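Isomaltose glucohydrolase (Kribbella flavida, PDB 5Z3E) hydrolyses the alpha-1,6-glucosidic linkage of isomaltose from the non-reducing end, giving beta-D-glucose and D-glucose. Local coordinates at residues I84-D89 / Y388-D393; R106-V111 / I178-D183; D113-V118 / L186-R191; S262-S267 / K294-D299; G300-F305 / I317-L322. The protein carries 1 engineered substitution. All coordinates share one frame; numbering follows the deposited sequence.

The contacts form two pairs and a fifth that touches one of them. Contacts 2 and 3 join the same two helices, 108-119 and 175-188, with centres about 11 Å apart; D183 CB touches L115 CD2 at 4.0 Å. Contacts 4 and 5 have centres about 9 Å apart and share backbone bonds, G266 N to R304 O and L296 O to H303 N, both 2.8 Å. This pair lies near the active site: the nearest side-chain atoms of D265 and D195, the predicted proton acceptor, are about 5 Å apart. Contact 1 touches contact 5 where L391 CD2 meets A321 O at 4.0 Å. Contacts 2 and 5 lie on opposite sides of the chain's centre.

Contact 1. Residues I84-D89 / Y388-D393; sequences ISRYGD and YLILAD
R86 reaches across to D393, and NH1 donates a hydrogen bond to OD2 at 2.9 Å, as part of a salt bridge. The bond is bent, with an N-H...O angle of 139°. NH1 meets OD2 on the anti side of the carboxylate, tilted out of both planes, and the guanidinium and carboxylate planes stand almost perpendicular, 88° apart. The R86 CG is anti to the carbonyl carbon (chi1 -75°) and the chain runs extended to NE, which carries the guanidinium across to I390 and D393. OD2 also lies against the R86 stem, 3.4 Å from CD. The methyl CG2 of I390 sits over one face of the guanidinium, 3.9 Å from CZ.

A second patch is apolar. L389 divides its two methyls: CD2 touches Y87 CD1 at 3.8 Å, and CD1 touches I84 CD1 at 4.1 Å. Further out, E82, the strongest polar partner of R86, forms a salt bridge with NE, and E394 adds one to NH1. W325 of helix 317-329 packs on both R86 and I390. H46 stacks on the Y87 ring.

Helix 74-87 ends here in a Schellman motif. D89 N bonds to I84 O at 3.1 Å. G88, with positive phi, is the C-prime residue, and its N makes a weak bond to S85 O.

A leucine in place of R86 would probably leave the carboxylates of D393, E82 and E394 without the positive charge they share. The contact joins helix 74-87 to helix 382-394, near the C-terminus of the chain. R86 is likely to offset the three carboxylates and keep them ionised.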
# COMPACT_ATOMS: atom_id res chain seq x y z
N ILE A 84 10.31 6.72 -4.03
CA ILE A 84 10.97 7.62 -4.95
C ILE A 84 11.13 9.01 -4.35
O ILE A 84 12.16 9.67 -4.54
CB ILE A 84 10.20 7.64 -6.29
CG1 ILE A 84 10.31 6.29 -7.02
CG2 ILE A 84 10.64 8.80 -7.19
CD1 ILE A 84 11.72 5.92 -7.48
N SER A 85 10.11 9.48 -3.65
CA SER A 85 10.16 10.78 -2.99
C SER A 85 11.24 10.82 -1.92
O SER A 85 12.01 11.78 -1.82
CB SER A 85 8.79 11.10 -2.39
OG SER A 85 8.83 12.33 -1.70
N ARG A 86 11.34 9.75 -1.12
CA ARG A 86 12.42 9.63 -0.13
C ARG A 86 13.78 9.60 -0.78
O ARG A 86 14.74 10.19 -0.27
CB ARG A 86 12.21 8.38 0.71
CG ARG A 86 11.11 8.51 1.75
CD ARG A 86 10.79 7.17 2.36
NE ARG A 86 9.88 7.21 3.50
CZ ARG A 86 10.19 6.96 4.76
NH1 ARG A 86 11.44 6.76 5.13
NH2 ARG A 86 9.24 6.90 5.67
N TYR A 87 13.90 8.92 -1.92
CA TYR A 87 15.15 8.86 -2.66
C TYR A 87 15.55 10.22 -3.16
O TYR A 87 16.74 10.47 -3.35
CB TYR A 87 15.00 7.88 -3.83
CG TYR A 87 16.29 7.51 -4.51
CD1 TYR A 87 17.04 6.45 -4.04
CD2 TYR A 87 16.74 8.18 -5.62
CE1 TYR A 87 18.21 6.07 -4.66
CE2 TYR A 87 17.96 7.79 -6.25
CZ TYR A 87 18.66 6.74 -5.74
OH TYR A 87 19.86 6.34 -6.34
N GLY A 88 14.59 11.11 -3.39
CA GLY A 88 14.84 12.49 -3.77
C GLY A 88 14.49 12.83 -5.19
O GLY A 88 14.79 13.94 -5.63
N ASP A 89 13.84 11.92 -5.92
CA ASP A 89 13.47 12.20 -7.31
C ASP A 89 12.10 12.89 -7.33
O ASP A 89 11.04 12.28 -7.50
CB ASP A 89 13.51 10.94 -8.16
CG ASP A 89 13.40 11.22 -9.63
OD1 ASP A 89 12.89 12.28 -10.03
OD2 ASP A 89 13.82 10.33 -10.42
N TYR A 388 11.52 -1.39 -0.69
CA TYR A 388 12.94 -1.48 -0.38
C TYR A 388 13.52 -0.08 -0.13
O TYR A 388 14.25 0.14 0.85
CB TYR A 388 13.70 -2.17 -1.52
CG TYR A 388 15.17 -2.21 -1.25
CD1 TYR A 388 15.71 -3.17 -0.43
CD2 TYR A 388 16.02 -1.23 -1.76
CE1 TYR A 388 17.06 -3.17 -0.13
CE2 TYR A 388 17.35 -1.20 -1.46
CZ TYR A 388 17.89 -2.18 -0.67
OH TYR A 388 19.22 -2.17 -0.33
N LEU A 389 13.18 0.86 -1.02
CA LEU A 389 13.65 2.22 -0.84
C LEU A 389 13.19 2.83 0.47
O LEU A 389 13.97 3.53 1.14
CB LEU A 389 13.24 3.10 -2.01
CG LEU A 389 13.96 2.81 -3.33
CD1 LEU A 389 13.37 3.67 -4.42
CD2 LEU A 389 15.47 3.08 -3.19
N ILE A 390 11.94 2.61 0.85
CA ILE A 390 11.44 3.13 2.11
C ILE A 390 12.23 2.57 3.28
O ILE A 390 12.66 3.31 4.15
CB ILE A 390 9.93 2.88 2.27
CG1 ILE A 390 9.13 3.62 1.21
CG2 ILE A 390 9.48 3.29 3.67
CD1 ILE A 390 7.66 3.25 1.14
N LEU A 391 12.39 1.25 3.33
CA LEU A 391 13.07 0.65 4.47
C LEU A 391 14.56 1.08 4.51
O LEU A 391 15.10 1.39 5.57
CB LEU A 391 12.93 -0.86 4.43
CG LEU A 391 13.63 -1.61 5.57
CD1 LEU A 391 13.27 -1.07 6.93
CD2 LEU A 391 13.34 -3.10 5.46
N ALA A 392 15.20 1.10 3.36
CA ALA A 392 16.59 1.55 3.28
C ALA A 392 16.70 2.97 3.82
O ALA A 392 17.61 3.29 4.56
CB ALA A 392 17.11 1.45 1.88
N ASP A 393 15.76 3.85 3.43
CA ASP A 393 15.79 5.21 3.90
C ASP A 393 15.56 5.29 5.41
O ASP A 393 16.22 6.07 6.10
CB ASP A 393 14.70 6.02 3.17
CG ASP A 393 14.77 7.47 3.51
OD1 ASP A 393 15.88 8.05 3.43
OD2 ASP A 393 13.71 8.02 3.84

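Contact 2. Residues R106-V111 / I178-D183; sequences RRRGQV and IDVAVD
R108 and D183 form the salt bridge of this contact. NH2 of R108 donates to D183 OD2 at 2.8 Å, and the bond is fairly straight at 163°. OD2 lies near the guanidinium plane and accepts on its anti lone pair. The R108 chain is bent at chi2 (79°) and chi3 (-85°), which turns the guanidinium back toward helix 175-188. The same NH2 is also held by D112. A water adds a second link: it donates to D183 OD2 at 2.6 Å and accepts a weak bond from R108 NH1. OD2 is therefore gripped by both the arginine and the water.

The apolar part centres on V180. Its CG2 lies over one face of the R108 guanidinium, 3.6 Å from NH1. Its other methyl, CG1, meets V111 CG2 at 3.7 Å. The two valines close the buried side of the contact, while the ion pair lies at its more exposed side.

Within segment 106-111, R107 NH2 bonds to Q110 OE1 at 3.0 Å, on a lone pair in the carbonyl plane. The stronger partner of R107 is D140.

R107 is the residue just before helix 108-119, so the contact sets the first turn of that helix against the middle of helix 175-188. On another side of helix 175-188, I178, A181 and V182 pack on helix 151-167.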
# COMPACT_ATOMS: atom_id res chain seq x y z
N ARG A 106 -11.08 13.56 -13.46
CA ARG A 106 -11.97 13.04 -14.48
C ARG A 106 -13.14 12.26 -13.90
O ARG A 106 -14.13 12.05 -14.62
CB ARG A 106 -11.20 12.21 -15.50
CG ARG A 106 -10.46 13.06 -16.51
CD ARG A 106 -9.31 12.34 -17.19
NE ARG A 106 -9.79 11.16 -17.89
CZ ARG A 106 -8.99 10.17 -18.27
NH1 ARG A 106 -7.69 10.24 -18.06
NH2 ARG A 106 -9.52 9.11 -18.86
N ARG A 107 -13.04 11.80 -12.66
CA ARG A 107 -14.09 11.08 -11.95
C ARG A 107 -14.93 11.97 -11.05
O ARG A 107 -15.75 11.47 -10.29
CB ARG A 107 -13.49 9.92 -11.15
CG ARG A 107 -12.66 8.94 -11.96
CD ARG A 107 -13.37 8.32 -13.11
NE ARG A 107 -12.50 7.41 -13.83
CZ ARG A 107 -12.66 6.11 -13.99
NH1 ARG A 107 -11.75 5.42 -14.66
NH2 ARG A 107 -13.73 5.49 -13.43
N ARG A 108 -14.77 13.30 -11.14
CA ARG A 108 -15.56 14.21 -10.32
C ARG A 108 -17.04 13.96 -10.46
O ARG A 108 -17.78 13.95 -9.49
CB ARG A 108 -15.20 15.64 -10.71
CG ARG A 108 -15.98 16.73 -10.03
CD ARG A 108 -15.49 17.02 -8.61
NE ARG A 108 -16.09 16.14 -7.65
CZ ARG A 108 -15.83 16.17 -6.36
NH1 ARG A 108 -14.77 16.80 -5.90
NH2 ARG A 108 -16.63 15.52 -5.56
N GLY A 109 -17.49 13.84 -11.70
CA GLY A 109 -18.91 13.62 -11.95
C GLY A 109 -19.39 12.25 -11.50
O GLY A 109 -20.46 12.13 -10.91
N GLN A 110 -18.58 11.21 -11.72
CA GLN A 110 -18.94 9.86 -11.26
C GLN A 110 -19.10 9.87 -9.76
O GLN A 110 -20.07 9.30 -9.23
CB GLN A 110 -17.89 8.85 -11.74
CG GLN A 110 -18.20 7.42 -11.30
CD GLN A 110 -17.21 6.40 -11.84
OE1 GLN A 110 -16.24 6.75 -12.48
NE2 GLN A 110 -17.43 5.13 -11.54
N VAL A 111 -18.15 10.46 -9.04
CA VAL A 111 -18.24 10.52 -7.59
C VAL A 111 -19.45 11.35 -7.16
O VAL A 111 -20.20 10.94 -6.27
CB VAL A 111 -16.93 11.02 -6.97
CG1 VAL A 111 -17.08 11.35 -5.51
CG2 VAL A 111 -15.85 9.97 -7.20
N ILE A 178 -7.40 15.52 -4.90
CA ILE A 178 -7.58 15.24 -3.47
C ILE A 178 -9.05 15.36 -3.08
O ILE A 178 -9.56 14.51 -2.35
CB ILE A 178 -6.67 16.19 -2.64
CG1 ILE A 178 -5.20 15.76 -2.80
CG2 ILE A 178 -7.11 16.23 -1.19
CD1 ILE A 178 -4.20 16.77 -2.26
N ASP A 179 -9.73 16.41 -3.54
CA ASP A 179 -11.12 16.62 -3.17
C ASP A 179 -11.99 15.45 -3.61
O ASP A 179 -12.91 15.05 -2.88
CB ASP A 179 -11.65 17.91 -3.79
CG ASP A 179 -11.14 19.19 -3.14
OD1 ASP A 179 -10.62 19.15 -2.01
OD2 ASP A 179 -11.32 20.27 -3.77
N VAL A 180 -11.76 14.92 -4.81
CA VAL A 180 -12.53 13.78 -5.28
C VAL A 180 -12.31 12.57 -4.36
O VAL A 180 -13.26 11.91 -3.93
CB VAL A 180 -12.18 13.42 -6.74
CG1 VAL A 180 -12.87 12.15 -7.18
CG2 VAL A 180 -12.55 14.55 -7.67
N ALA A 181 -11.04 12.28 -4.05
CA ALA A 181 -10.73 11.14 -3.20
C ALA A 181 -11.32 11.30 -1.80
O ALA A 181 -11.84 10.32 -1.24
CB ALA A 181 -9.22 10.95 -3.13
N VAL A 182 -11.21 12.49 -1.23
CA VAL A 182 -11.76 12.72 0.10
C VAL A 182 -13.27 12.52 0.09
O VAL A 182 -13.82 11.83 0.95
CB VAL A 182 -11.40 14.11 0.66
CG1 VAL A 182 -12.18 14.40 1.91
CG2 VAL A 182 -9.91 14.21 0.93
N ASP A 183 -13.96 13.15 -0.85
CA ASP A 183 -15.42 13.02 -0.89
C ASP A 183 -15.82 11.55 -1.01
O ASP A 183 -16.78 11.10 -0.38
CB ASP A 183 -16.01 13.82 -2.05
CG ASP A 183 -16.04 15.32 -1.81
OD1 ASP A 183 -15.92 15.78 -0.66
OD2 ASP A 183 -16.28 16.04 -2.82
O HOH W 1 -15.21 18.38 -3.41

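Contact 3. Residues D113-V118 / L186-R191; sequences DLLAAV and LAFWDR
F188 points its ring at three residues of helix 108-119: L114, L115 and V118. From CB the side chain leaves with CG anti to the carbonyl carbon (chi1 -62°), and this carries the far end of the ring across to the other helix. Nearer its root, one ring face is covered toward the rim by CB of its own neighbour A187. On one flank, CE2 meets L115 CD1 at 3.8 Å, from an oblique direction. On the other flank, CE1 lies 3.8 Å from V118 CG2. At the tip, CZ is also 3.8 Å from V118 CG2. L114 CB comes to the ring edge, near its plane, 4.1 Å from CZ. The ring is thus wedged among three aliphatic side chains.

L115 does double duty. Its CD1 also touches A187 CB at 3.6 Å. L115 chi2, at 34°, is well off a staggered value, which may reflect an uncertain placement of this side chain. No hydrogen bond crosses the contact.

Y184, one turn earlier in helix 175-188, meets the F188 ring at about 60°, and M129 packs on F188 from a loop. From F188 the chain makes a type I beta turn to R191, which bonds to N126 and to the carbonyl of P124. The side chain of L114 is about 12 Å, nearest atoms, from that of W145, a substrate-binding residue by similarity.

This is apolar helix-to-helix packing within the (alpha/alpha)6-barrel fold of glycoside hydrolase family 15.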
# COMPACT_ATOMS: atom_id res chain seq x y z
N ASP A 113 -22.20 11.73 -8.69
CA ASP A 113 -23.38 10.92 -8.94
C ASP A 113 -23.53 9.80 -7.91
O ASP A 113 -24.67 9.51 -7.49
CB ASP A 113 -23.32 10.32 -10.34
CG ASP A 113 -23.53 11.34 -11.45
OD1 ASP A 113 -23.92 12.50 -11.17
OD2 ASP A 113 -23.25 10.97 -12.62
N LEU A 114 -22.45 9.17 -7.49
CA LEU A 114 -22.52 8.14 -6.46
C LEU A 114 -23.04 8.74 -5.16
O LEU A 114 -23.87 8.15 -4.49
CB LEU A 114 -21.15 7.49 -6.23
CG LEU A 114 -20.62 6.64 -7.38
CD1 LEU A 114 -19.17 6.27 -7.10
CD2 LEU A 114 -21.43 5.36 -7.61
N LEU A 115 -22.54 9.93 -4.81
CA LEU A 115 -22.94 10.57 -3.58
C LEU A 115 -24.40 10.99 -3.63
O LEU A 115 -25.14 10.87 -2.66
CB LEU A 115 -22.06 11.78 -3.27
CG LEU A 115 -20.69 11.42 -2.57
CD1 LEU A 115 -19.95 10.20 -2.85
CD2 LEU A 115 -19.83 12.72 -2.69
N ALA A 116 -24.84 11.48 -4.79
CA ALA A 116 -26.26 11.84 -4.94
C ALA A 116 -27.14 10.60 -4.82
O ALA A 116 -28.24 10.68 -4.25
CB ALA A 116 -26.46 12.50 -6.28
N ALA A 117 -26.70 9.47 -5.38
CA ALA A 117 -27.43 8.21 -5.27
C ALA A 117 -27.59 7.79 -3.81
O ALA A 117 -28.69 7.46 -3.36
CB ALA A 117 -26.77 7.14 -6.11
N VAL A 118 -26.49 7.85 -3.05
CA VAL A 118 -26.57 7.59 -1.63
C VAL A 118 -27.60 8.50 -0.97
O VAL A 118 -28.42 8.05 -0.16
CB VAL A 118 -25.19 7.74 -0.95
CG1 VAL A 118 -25.33 7.69 0.56
CG2 VAL A 118 -24.24 6.67 -1.45
N LEU A 186 -15.07 9.70 2.41
CA LEU A 186 -15.98 10.08 3.49
C LEU A 186 -17.31 9.35 3.34
O LEU A 186 -17.96 9.04 4.33
CB LEU A 186 -16.18 11.59 3.55
CG LEU A 186 -14.97 12.40 3.98
CD1 LEU A 186 -15.30 13.88 3.85
CD2 LEU A 186 -14.52 12.09 5.38
N ALA A 187 -17.74 9.12 2.10
CA ALA A 187 -18.99 8.42 1.85
C ALA A 187 -18.90 6.92 2.02
O ALA A 187 -19.89 6.29 2.41
CB ALA A 187 -19.47 8.73 0.45
N PHE A 188 -17.76 6.31 1.69
CA PHE A 188 -17.69 4.86 1.50
C PHE A 188 -16.69 4.14 2.39
O PHE A 188 -16.47 2.94 2.22
CB PHE A 188 -17.47 4.54 0.02
CG PHE A 188 -18.58 5.02 -0.85
CD1 PHE A 188 -19.86 4.54 -0.68
CD2 PHE A 188 -18.37 5.97 -1.84
CE1 PHE A 188 -20.89 4.96 -1.45
CE2 PHE A 188 -19.41 6.41 -2.62
CZ PHE A 188 -20.66 5.92 -2.44
N TRP A 189 -16.11 4.82 3.37
CA TRP A 189 -15.10 4.20 4.20
C TRP A 189 -15.58 2.95 4.93
O TRP A 189 -14.78 2.06 5.18
CB TRP A 189 -14.55 5.19 5.20
CG TRP A 189 -15.52 5.57 6.22
CD1 TRP A 189 -16.42 6.60 6.17
CD2 TRP A 189 -15.74 4.91 7.47
NE1 TRP A 189 -17.17 6.63 7.31
CE2 TRP A 189 -16.76 5.59 8.12
CE3 TRP A 189 -15.17 3.79 8.10
CZ2 TRP A 189 -17.21 5.22 9.41
CZ3 TRP A 189 -15.61 3.40 9.33
CH2 TRP A 189 -16.63 4.10 9.95
N ASP A 190 -16.86 2.90 5.28
CA ASP A 190 -17.41 1.85 6.11
C ASP A 190 -18.05 0.73 5.31
O ASP A 190 -18.65 -0.18 5.90
CB ASP A 190 -18.37 2.37 7.14
CG ASP A 190 -19.58 3.02 6.55
OD1 ASP A 190 -19.57 3.40 5.38
OD2 ASP A 190 -20.60 3.14 7.34
N ARG A 191 -17.89 0.75 4.00
CA ARG A 191 -18.44 -0.27 3.13
C ARG A 191 -17.53 -1.49 3.08
O ARG A 191 -16.32 -1.36 2.96
CB ARG A 191 -18.53 0.33 1.73
CG ARG A 191 -19.25 -0.44 0.74
CD ARG A 191 -19.31 0.37 -0.55
NE ARG A 191 -19.89 -0.37 -1.61
CZ ARG A 191 -20.97 -0.03 -2.29
NH1 ARG A 191 -21.69 1.07 -1.96
NH2 ARG A 191 -21.29 -0.76 -3.27

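Contact 4. Residues S262-S267 / K294-D299; sequences SAVDGS and KDLDVD
V264 and L296 run antiparallel alongside each other, and V264 CG2 meets L296 CD1 at 3.9 Å. The same V264 methyl lies 3.8 Å from D295 OD2, and there the two side chains lie crosswise. V264 CG2 stands between its own backbone N and carbonyl carbon, with CG1 anti to the carbonyl carbon (chi1 -64°). This brings CG2 against both partners.

L296 CD1 goes further and presses on the peptide between D265 and G266, 3.3 Å from G266 N. G266 has no side chain, and the methyl rests on its backbone. A water bridges the outer side: it donates to D295 OD2 at 2.7 Å and accepts from V264 N at 3.0 Å.

CB of D265 points away from segment 294-299, and the residue forms an Asx turn, with its OD1 accepting from S267 N at 2.9 Å. S267 OG donates to the same oxygen at 2.7 Å, from above the carboxylate plane. The other oxygen, OD2, is held by K257 and W197. This loop borders the active site, where D195 is the predicted proton acceptor.

Beyond L296 the chain leaves helix 283-296 and enters strand 297-298. That strand pairs antiparallel with strand 301-302.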
# COMPACT_ATOMS: atom_id res chain seq x y z
N SER A 262 -10.21 -13.66 13.95
CA SER A 262 -9.17 -13.85 14.95
C SER A 262 -7.75 -13.84 14.37
O SER A 262 -6.80 -13.66 15.13
CB SER A 262 -9.40 -15.16 15.71
OG SER A 262 -9.36 -16.28 14.86
N ALA A 263 -7.59 -14.08 13.09
CA ALA A 263 -6.27 -14.26 12.49
C ALA A 263 -5.65 -12.95 12.09
O ALA A 263 -6.33 -11.94 11.97
CB ALA A 263 -6.36 -15.16 11.30
N VAL A 264 -4.34 -12.99 11.86
CA VAL A 264 -3.62 -11.84 11.33
C VAL A 264 -3.40 -11.96 9.83
O VAL A 264 -3.58 -12.99 9.22
CB VAL A 264 -2.29 -11.58 12.09
CG1 VAL A 264 -2.56 -11.22 13.53
CG2 VAL A 264 -1.29 -12.72 11.97
N ASP A 265 -3.00 -10.84 9.24
CA ASP A 265 -2.61 -10.71 7.83
C ASP A 265 -1.29 -9.95 7.83
O ASP A 265 -1.08 -9.06 8.66
CB ASP A 265 -3.70 -9.98 7.04
CG ASP A 265 -3.45 -9.92 5.55
OD1 ASP A 265 -2.66 -9.04 5.11
OD2 ASP A 265 -4.04 -10.74 4.81
N GLY A 266 -0.42 -10.25 6.88
CA GLY A 266 0.86 -9.60 6.82
C GLY A 266 0.82 -8.11 6.50
O GLY A 266 1.79 -7.40 6.73
N SER A 267 -0.32 -7.62 6.00
CA SER A 267 -0.50 -6.19 5.77
C SER A 267 -0.72 -5.40 7.05
O SER A 267 -0.62 -4.17 7.03
CB SER A 267 -1.65 -5.95 4.81
OG SER A 267 -2.89 -6.35 5.36
N LYS A 294 5.29 -14.23 14.41
CA LYS A 294 5.10 -15.61 14.79
C LYS A 294 4.31 -16.40 13.75
O LYS A 294 4.65 -17.55 13.42
CB LYS A 294 4.38 -15.68 16.14
CG LYS A 294 4.16 -17.09 16.62
CD LYS A 294 3.67 -17.17 18.01
CE LYS A 294 3.82 -18.66 18.47
NZ LYS A 294 2.77 -18.99 19.45
N ASP A 295 3.23 -15.82 13.24
CA ASP A 295 2.30 -16.56 12.40
C ASP A 295 2.68 -16.58 10.93
O ASP A 295 2.29 -17.49 10.22
CB ASP A 295 0.89 -16.04 12.55
CG ASP A 295 0.31 -16.24 13.94
OD1 ASP A 295 0.96 -16.87 14.80
OD2 ASP A 295 -0.79 -15.74 14.19
N LEU A 296 3.40 -15.54 10.49
CA LEU A 296 3.57 -15.31 9.05
C LEU A 296 4.99 -15.10 8.59
O LEU A 296 5.24 -15.16 7.38
CB LEU A 296 2.70 -14.14 8.59
CG LEU A 296 1.20 -14.36 8.75
CD1 LEU A 296 0.48 -13.03 8.46
CD2 LEU A 296 0.65 -15.47 7.83
N ASP A 297 5.95 -14.84 9.47
CA ASP A 297 7.32 -14.52 9.07
C ASP A 297 8.17 -15.76 9.20
O ASP A 297 8.35 -16.27 10.29
CB ASP A 297 7.85 -13.39 9.96
CG ASP A 297 9.17 -12.82 9.54
OD1 ASP A 297 9.82 -13.31 8.63
OD2 ASP A 297 9.54 -11.80 10.16
N VAL A 298 8.70 -16.24 8.09
CA VAL A 298 9.59 -17.40 8.09
C VAL A 298 10.94 -16.93 7.57
O VAL A 298 11.09 -16.55 6.41
CB VAL A 298 9.02 -18.55 7.24
CG1 VAL A 298 10.00 -19.71 7.20
CG2 VAL A 298 7.68 -18.98 7.82
N ASP A 299 11.92 -16.94 8.47
CA ASP A 299 13.28 -16.58 8.13
C ASP A 299 13.47 -15.20 7.55
O ASP A 299 14.42 -14.95 6.83
CB ASP A 299 13.91 -17.62 7.16
CG ASP A 299 13.85 -19.00 7.65
OD1 ASP A 299 14.09 -19.21 8.86
OD2 ASP A 299 13.64 -19.91 6.79
O HOH W 2 -3.00 -15.58 12.63

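Contact 5. Residues G300-F305 / I317-L322; sequences GGVHRF and ILLSAL
S320 joins its helix to segment 300-305 through one hydroxyl that makes two bonds. OG donates to G300 O at 2.7 Å, in the carbonyl plane and on a lone pair. It accepts from V302 N at 3.0 Å, in a bent bond of 139°. OG lies anti to the carbonyl carbon of S320 (chi1 -67°), and this turns it to segment 300-305. The two bonds fix its rotation.

Packing spreads from there. V302 CG2 lies 3.7 Å from S320 OG, and V302 CG1 meets L319 CB at 3.8 Å, the two side chains lying crosswise. L319 then reaches along the segment: its CD1 touches R304 CA at 3.7 Å and R304 CG at 3.8 Å.

The guanidinium of R304 has its strongest partner in D308, a salt bridge from NE. The R304 side chain is about 7 Å, nearest atoms, from those of D195 and E198, the inferred proton donor. At the start of helix 317-329, the I317 backbone bonds to that of A355, an engineered alanine at the inferred base position.

Losing the hydroxyl to an alanine at S320 is likely to leave the buried G300 carbonyl and V302 N-H without this shared mate. The hydroxyl thus serves polar backbone atoms within a largely apolar contact, and ties strand 301-302 to the first turn of helix 317-329 beside the catalytic centre.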
# COMPACT_ATOMS: atom_id res chain seq x y z
N GLY A 300 12.56 -14.28 7.88
CA GLY A 300 12.61 -12.94 7.35
C GLY A 300 11.67 -12.67 6.21
O GLY A 300 11.49 -11.50 5.86
N GLY A 301 11.10 -13.71 5.62
CA GLY A 301 10.16 -13.60 4.51
C GLY A 301 8.73 -13.72 4.99
O GLY A 301 8.35 -14.74 5.58
N VAL A 302 7.92 -12.67 4.79
CA VAL A 302 6.61 -12.60 5.39
C VAL A 302 5.51 -13.06 4.42
O VAL A 302 5.38 -12.53 3.30
CB VAL A 302 6.33 -11.17 5.92
CG1 VAL A 302 4.93 -11.06 6.49
CG2 VAL A 302 7.35 -10.76 6.95
N HIS A 303 4.70 -14.01 4.85
CA HIS A 303 3.54 -14.48 4.12
C HIS A 303 2.36 -13.51 4.27
O HIS A 303 2.28 -12.73 5.22
CB HIS A 303 3.10 -15.85 4.67
CG HIS A 303 4.08 -16.96 4.42
ND1 HIS A 303 4.31 -17.44 3.16
CD2 HIS A 303 4.81 -17.71 5.26
CE1 HIS A 303 5.18 -18.43 3.22
NE2 HIS A 303 5.49 -18.64 4.48
N ARG A 304 1.43 -13.60 3.34
CA ARG A 304 0.26 -12.72 3.36
C ARG A 304 -0.76 -13.13 4.41
O ARG A 304 -1.22 -12.32 5.21
CB ARG A 304 -0.39 -12.62 1.98
CG ARG A 304 0.56 -12.18 0.88
CD ARG A 304 -0.12 -11.72 -0.38
NE ARG A 304 -0.90 -12.81 -0.97
CZ ARG A 304 -1.70 -12.67 -2.03
NH1 ARG A 304 -1.80 -11.49 -2.63
NH2 ARG A 304 -2.41 -13.68 -2.46
N PHE A 305 -1.17 -14.41 4.39
CA PHE A 305 -2.20 -14.90 5.29
C PHE A 305 -2.16 -16.44 5.21
O PHE A 305 -1.71 -16.99 4.23
CB PHE A 305 -3.65 -14.35 4.90
CG PHE A 305 -4.03 -14.51 3.44
CD1 PHE A 305 -3.72 -13.55 2.54
CD2 PHE A 305 -4.82 -15.62 2.99
CE1 PHE A 305 -4.03 -13.68 1.22
CE2 PHE A 305 -5.13 -15.69 1.62
CZ PHE A 305 -4.73 -14.78 0.74
N ILE A 317 8.21 -9.78 -0.61
CA ILE A 317 9.21 -8.77 -0.37
C ILE A 317 8.57 -7.54 0.29
O ILE A 317 9.11 -6.99 1.26
CB ILE A 317 9.97 -8.40 -1.65
CG1 ILE A 317 11.04 -9.45 -2.01
CG2 ILE A 317 10.63 -7.04 -1.53
CD1 ILE A 317 10.55 -10.83 -2.30
N LEU A 318 7.43 -7.08 -0.24
CA LEU A 318 6.84 -5.85 0.26
C LEU A 318 6.39 -5.99 1.71
O LEU A 318 6.38 -5.01 2.44
CB LEU A 318 5.71 -5.39 -0.69
CG LEU A 318 4.44 -6.21 -0.71
CD1 LEU A 318 3.45 -5.73 0.35
CD2 LEU A 318 3.79 -6.18 -2.07
N LEU A 319 6.00 -7.20 2.11
CA LEU A 319 5.55 -7.44 3.47
C LEU A 319 6.74 -7.56 4.43
O LEU A 319 6.64 -7.09 5.57
CB LEU A 319 4.64 -8.64 3.57
CG LEU A 319 3.29 -8.50 2.87
CD1 LEU A 319 2.49 -9.77 3.03
CD2 LEU A 319 2.51 -7.29 3.40
N SER A 320 7.84 -8.17 3.99
CA SER A 320 9.06 -8.12 4.79
C SER A 320 9.55 -6.69 4.97
O SER A 320 10.00 -6.31 6.05
CB SER A 320 10.12 -8.99 4.15
OG SER A 320 9.75 -10.34 4.21
N ALA A 321 9.42 -5.88 3.93
CA ALA A 321 9.83 -4.49 4.02
C ALA A 321 8.92 -3.73 4.98
O ALA A 321 9.38 -2.91 5.77
CB ALA A 321 9.79 -3.84 2.66
N LEU A 322 7.61 -3.97 4.88
CA LEU A 322 6.66 -3.32 5.77
C LEU A 322 6.92 -3.66 7.23
O LEU A 322 6.88 -2.79 8.11
CB LEU A 322 5.25 -3.75 5.35
CG LEU A 322 4.11 -3.20 6.16
CD1 LEU A 322 4.03 -1.69 6.08
CD2 LEU A 322 2.82 -3.85 5.69